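Local coordinates for Mypaa.01249.c (Mycobacterium paratuberculosis, PDB 3RD5), which is an uncharacterised member of the short-chain dehydrogenase/reductase family that probably works as an NAD(P)-dependent oxidoreductase, at residues A37-T50 with A61-D73. Sequence-based numbering, arbitrary orientation. Where two conformers were deposited one is given.
Sequences ARRGATVIMAVRDT and AGQVEVRELDLQD
V43, M45 and V47 bind the strand 63-68 and L69 beyond it through six backbone hydrogen bonds in a parallel ladder: each gives its N-H to Q63, E65 or R67 and takes one from E65, R67 or L69. The last, L69 N to V47 O (2.9 Å), carries the ladder one residue past strand 63-68.

On the face carrying I44, E65 and R67, the R67 guanidinium grips E65 side-on, NE to OE2 and NH2 to OE1, both 3.0 Å. This salt bridge restrains the guanidinium while I44 CD1 sits over one of its faces, 3.8 Å from R67 NH2. A chi1 of -61° sets I44 CG2 opposite the backbone N, on the R67 side, where it meets the CD methylene. Further along, A46 CB meets L69 CD2 at 3.6 Å.

Apolar contacts line the other face. V64 CG2 touches A37 CB, and V66 CG1 packs crosswise against V47 CG2 (3.8 Å) while also reaching T50 CB.

Beyond the strands, in the R48 conformer described here, the extended side chain lies alongside D70, the R48 guanidinium and D70 carboxylate planes 60° apart. NH1 comes within 2.8 Å of D70 OD1, which sits over the guanidinium face with no N-H aimed at it, so the salt bridge in this conformer is probably electrostatic alone. D70 OD1 also accepts from Q72 N, forming an Asx turn. At the opposite end, one water joins Q63 N to the carbonyls of A37 and A41.

Strands 42-47 and 63-68, with the connecting helix 50-57, form a right-handed beta-alpha-beta unit at one edge of the Rossmann-type sheet. Strand 63-68 is outermost, and strand 18-22 flanks 42-47 on its other side. Helix 27-38 covers V43 and M45 through A33, whereas F80 of helix 74-82 packs on A46, R67 and L69.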
# COMPACT_ATOMS: atom_id res chain seq x y z
N ALA A 37 -10.31 0.87 13.88
CA ALA A 37 -10.60 1.69 15.05
C ALA A 37 -11.74 1.08 15.90
O ALA A 37 -11.71 1.16 17.12
CB ALA A 37 -10.94 3.15 14.63
N ARG A 38 -12.75 0.52 15.24
CA ARG A 38 -13.88 -0.13 15.97
C ARG A 38 -13.37 -1.30 16.83
O ARG A 38 -14.01 -1.64 17.83
CB ARG A 38 -14.94 -0.61 14.96
CG ARG A 38 -16.12 -1.40 15.51
CD ARG A 38 -17.04 -2.07 14.44
NE ARG A 38 -16.35 -2.96 13.45
CZ ARG A 38 -16.10 -4.27 13.64
NH1 ARG A 38 -16.47 -4.87 14.78
NH2 ARG A 38 -15.44 -4.97 12.70
N ARG A 39 -12.25 -1.91 16.42
CA ARG A 39 -11.62 -3.02 17.14
C ARG A 39 -10.52 -2.57 18.10
O ARG A 39 -9.78 -3.41 18.62
CB ARG A 39 -11.14 -4.09 16.17
CG ARG A 39 -12.30 -4.73 15.33
CD ARG A 39 -13.35 -5.34 16.12
NE ARG A 39 -12.90 -6.59 16.71
CZ ARG A 39 -13.26 -7.08 17.89
NH1 ARG A 39 -14.12 -6.43 18.70
NH2 ARG A 39 -12.77 -8.25 18.27
N GLY A 40 -10.45 -1.27 18.38
CA GLY A 40 -9.56 -0.74 19.40
C GLY A 40 -8.21 -0.24 18.94
O GLY A 40 -7.39 0.16 19.78
N ALA A 41 -7.97 -0.22 17.63
CA ALA A 41 -6.67 0.28 17.13
C ALA A 41 -6.53 1.78 17.31
O ALA A 41 -7.50 2.54 17.19
CB ALA A 41 -6.49 -0.01 15.64
N THR A 42 -5.29 2.23 17.54
CA THR A 42 -4.93 3.63 17.38
C THR A 42 -4.53 3.78 15.92
O THR A 42 -3.48 3.30 15.52
CB THR A 42 -3.79 4.03 18.31
OG1 THR A 42 -4.22 3.90 19.69
CG2 THR A 42 -3.37 5.47 18.07
N VAL A 43 -5.37 4.44 15.13
CA VAL A 43 -5.15 4.59 13.68
C VAL A 43 -4.61 5.97 13.37
O VAL A 43 -5.13 6.97 13.90
CB VAL A 43 -6.43 4.36 12.87
CG1 VAL A 43 -6.17 4.53 11.37
CG2 VAL A 43 -7.03 2.97 13.15
N ILE A 44 -3.53 6.03 12.61
CA ILE A 44 -2.97 7.28 12.09
C ILE A 44 -3.22 7.29 10.59
O ILE A 44 -2.61 6.49 9.85
CB ILE A 44 -1.48 7.38 12.40
CG1 ILE A 44 -1.24 7.37 13.91
CG2 ILE A 44 -0.88 8.65 11.76
CD1 ILE A 44 0.23 7.13 14.30
N MET A 45 -4.16 8.14 10.15
CA MET A 45 -4.47 8.29 8.74
C MET A 45 -3.61 9.40 8.19
O MET A 45 -3.68 10.54 8.66
CB MET A 45 -5.94 8.65 8.54
CG MET A 45 -6.32 9.02 7.14
SD MET A 45 -6.24 7.60 6.10
CE MET A 45 -6.92 6.50 7.39
N ALA A 46 -2.83 9.07 7.17
CA ALA A 46 -1.82 9.98 6.61
C ALA A 46 -2.27 10.38 5.21
O ALA A 46 -2.30 9.54 4.30
CB ALA A 46 -0.48 9.27 6.60
N VAL A 47 -2.69 11.65 5.06
CA VAL A 47 -3.40 12.13 3.87
C VAL A 47 -2.91 13.50 3.44
O VAL A 47 -2.39 14.26 4.26
CB VAL A 47 -4.91 12.19 4.11
CG1 VAL A 47 -5.44 10.78 4.39
CG2 VAL A 47 -5.32 13.17 5.25
N ARG A 48 -3.12 13.83 2.17
CA ARG A 48 -2.72 15.13 1.62
C ARG A 48 -3.64 16.23 2.13
O ARG A 48 -3.18 17.32 2.54
CB ARG A 48 -2.78 15.09 0.08
CG ARG A 48 -2.22 16.32 -0.66
CD ARG A 48 -2.52 16.23 -2.17
NE ARG A 48 -1.65 17.04 -3.02
CZ ARG A 48 -0.69 16.55 -3.82
NH1 ARG A 48 -0.44 15.25 -3.89
NH2 ARG A 48 0.04 17.39 -4.55
N ASP A 49 -4.95 15.97 2.09
CA ASP A 49 -5.97 16.96 2.44
C ASP A 49 -6.48 16.64 3.83
O ASP A 49 -7.42 15.83 4.04
CB ASP A 49 -7.13 16.96 1.42
CG ASP A 49 -8.19 18.03 1.70
OD1 ASP A 49 -8.27 18.59 2.83
OD2 ASP A 49 -8.97 18.33 0.75
N THR A 50 -5.83 17.25 4.81
CA THR A 50 -6.14 16.98 6.21
C THR A 50 -7.46 17.59 6.68
O THR A 50 -8.07 17.07 7.61
CB THR A 50 -5.00 17.43 7.15
OG1 THR A 50 -4.80 18.84 7.00
CG2 THR A 50 -3.69 16.67 6.88
N ALA A 61 -16.14 6.06 15.25
CA ALA A 61 -15.93 5.40 16.54
C ALA A 61 -14.49 4.91 16.70
O ALA A 61 -13.84 4.46 15.72
CB ALA A 61 -16.92 4.26 16.74
N GLY A 62 -13.96 4.98 17.92
CA GLY A 62 -12.57 4.64 18.15
C GLY A 62 -11.64 5.82 17.83
O GLY A 62 -12.10 6.96 17.73
N GLN A 63 -10.36 5.51 17.68
CA GLN A 63 -9.29 6.52 17.59
C GLN A 63 -8.69 6.59 16.18
O GLN A 63 -7.84 5.77 15.82
CB GLN A 63 -8.23 6.22 18.63
CG GLN A 63 -8.76 6.42 20.02
CD GLN A 63 -7.71 6.19 21.09
OE1 GLN A 63 -7.69 5.14 21.71
NE2 GLN A 63 -6.81 7.18 21.29
N VAL A 64 -9.18 7.52 15.34
CA VAL A 64 -8.58 7.77 14.02
C VAL A 64 -8.05 9.20 14.03
O VAL A 64 -8.83 10.16 14.04
CB VAL A 64 -9.57 7.59 12.87
CG1 VAL A 64 -8.86 7.79 11.53
CG2 VAL A 64 -10.23 6.20 12.91
N GLU A 65 -6.72 9.33 14.06
CA GLU A 65 -6.00 10.60 14.00
C GLU A 65 -5.62 10.91 12.57
O GLU A 65 -5.25 10.01 11.86
CB GLU A 65 -4.72 10.59 14.86
CG GLU A 65 -3.95 11.92 14.85
CD GLU A 65 -2.56 11.87 15.46
OE1 GLU A 65 -2.14 10.82 15.99
OE2 GLU A 65 -1.90 12.95 15.42
N VAL A 66 -5.71 12.17 12.16
CA VAL A 66 -5.30 12.59 10.82
C VAL A 66 -4.00 13.40 10.89
O VAL A 66 -3.87 14.35 11.68
CB VAL A 66 -6.41 13.42 10.21
CG1 VAL A 66 -5.99 14.04 8.89
CG2 VAL A 66 -7.63 12.53 9.99
N ARG A 67 -3.04 13.01 10.04
CA ARG A 67 -1.76 13.73 9.88
C ARG A 67 -1.51 13.97 8.41
O ARG A 67 -1.96 13.22 7.54
CB ARG A 67 -0.60 12.95 10.48
CG ARG A 67 -0.69 12.69 11.96
CD ARG A 67 0.57 12.11 12.51
NE ARG A 67 0.35 11.67 13.90
CZ ARG A 67 1.20 10.94 14.60
NH1 ARG A 67 2.39 10.61 14.12
NH2 ARG A 67 0.85 10.52 15.81
N GLU A 68 -0.73 15.00 8.13
CA GLU A 68 -0.41 15.38 6.75
C GLU A 68 0.69 14.52 6.16
O GLU A 68 1.74 14.32 6.78
CB GLU A 68 0.05 16.84 6.68
CG GLU A 68 -0.03 17.43 5.29
CD GLU A 68 0.50 18.84 5.21
OE1 GLU A 68 0.33 19.60 6.18
OE2 GLU A 68 1.09 19.17 4.16
N LEU A 69 0.42 14.03 4.96
CA LEU A 69 1.39 13.29 4.15
C LEU A 69 1.06 13.56 2.70
O LEU A 69 -0.07 13.28 2.25
CB LEU A 69 1.33 11.80 4.43
CG LEU A 69 2.08 10.87 3.47
CD1 LEU A 69 3.57 11.19 3.59
CD2 LEU A 69 1.76 9.40 3.78
N ASP A 70 2.05 14.01 1.92
CA ASP A 70 1.95 14.11 0.48
C ASP A 70 2.92 13.12 -0.16
O ASP A 70 4.13 13.37 -0.21
CB ASP A 70 2.29 15.53 0.01
CG ASP A 70 2.12 15.73 -1.47
OD1 ASP A 70 1.76 14.77 -2.18
OD2 ASP A 70 2.36 16.90 -1.94
N LEU A 71 2.41 11.97 -0.59
CA LEU A 71 3.22 10.94 -1.22
C LEU A 71 3.91 11.38 -2.50
O LEU A 71 4.83 10.72 -2.93
CB LEU A 71 2.40 9.68 -1.50
CG LEU A 71 2.02 8.85 -0.25
CD1 LEU A 71 0.87 7.90 -0.64
CD2 LEU A 71 3.27 8.03 0.21
N GLN A 72 3.48 12.50 -3.09
CA GLN A 72 4.11 13.11 -4.27
C GLN A 72 5.21 14.10 -3.94
O GLN A 72 5.63 14.87 -4.81
CB GLN A 72 3.07 13.78 -5.18
CG GLN A 72 1.99 12.80 -5.63
CD GLN A 72 1.06 13.33 -6.72
OE1 GLN A 72 1.40 14.26 -7.46
NE2 GLN A 72 -0.07 12.65 -6.89
N ASP A 73 5.68 14.08 -2.70
CA ASP A 73 6.74 15.01 -2.24
C ASP A 73 7.58 14.27 -1.20
O ASP A 73 7.16 14.07 -0.08
CB ASP A 73 6.08 16.28 -1.69
CG ASP A 73 7.05 17.31 -1.15
OD1 ASP A 73 8.24 17.01 -0.97
OD2 ASP A 73 6.61 18.48 -0.93
O HOH W 1 -9.86 2.71 18.41
O HOH W 2 -0.64 18.17 1.83
O HOH W 3 -2.16 19.94 7.08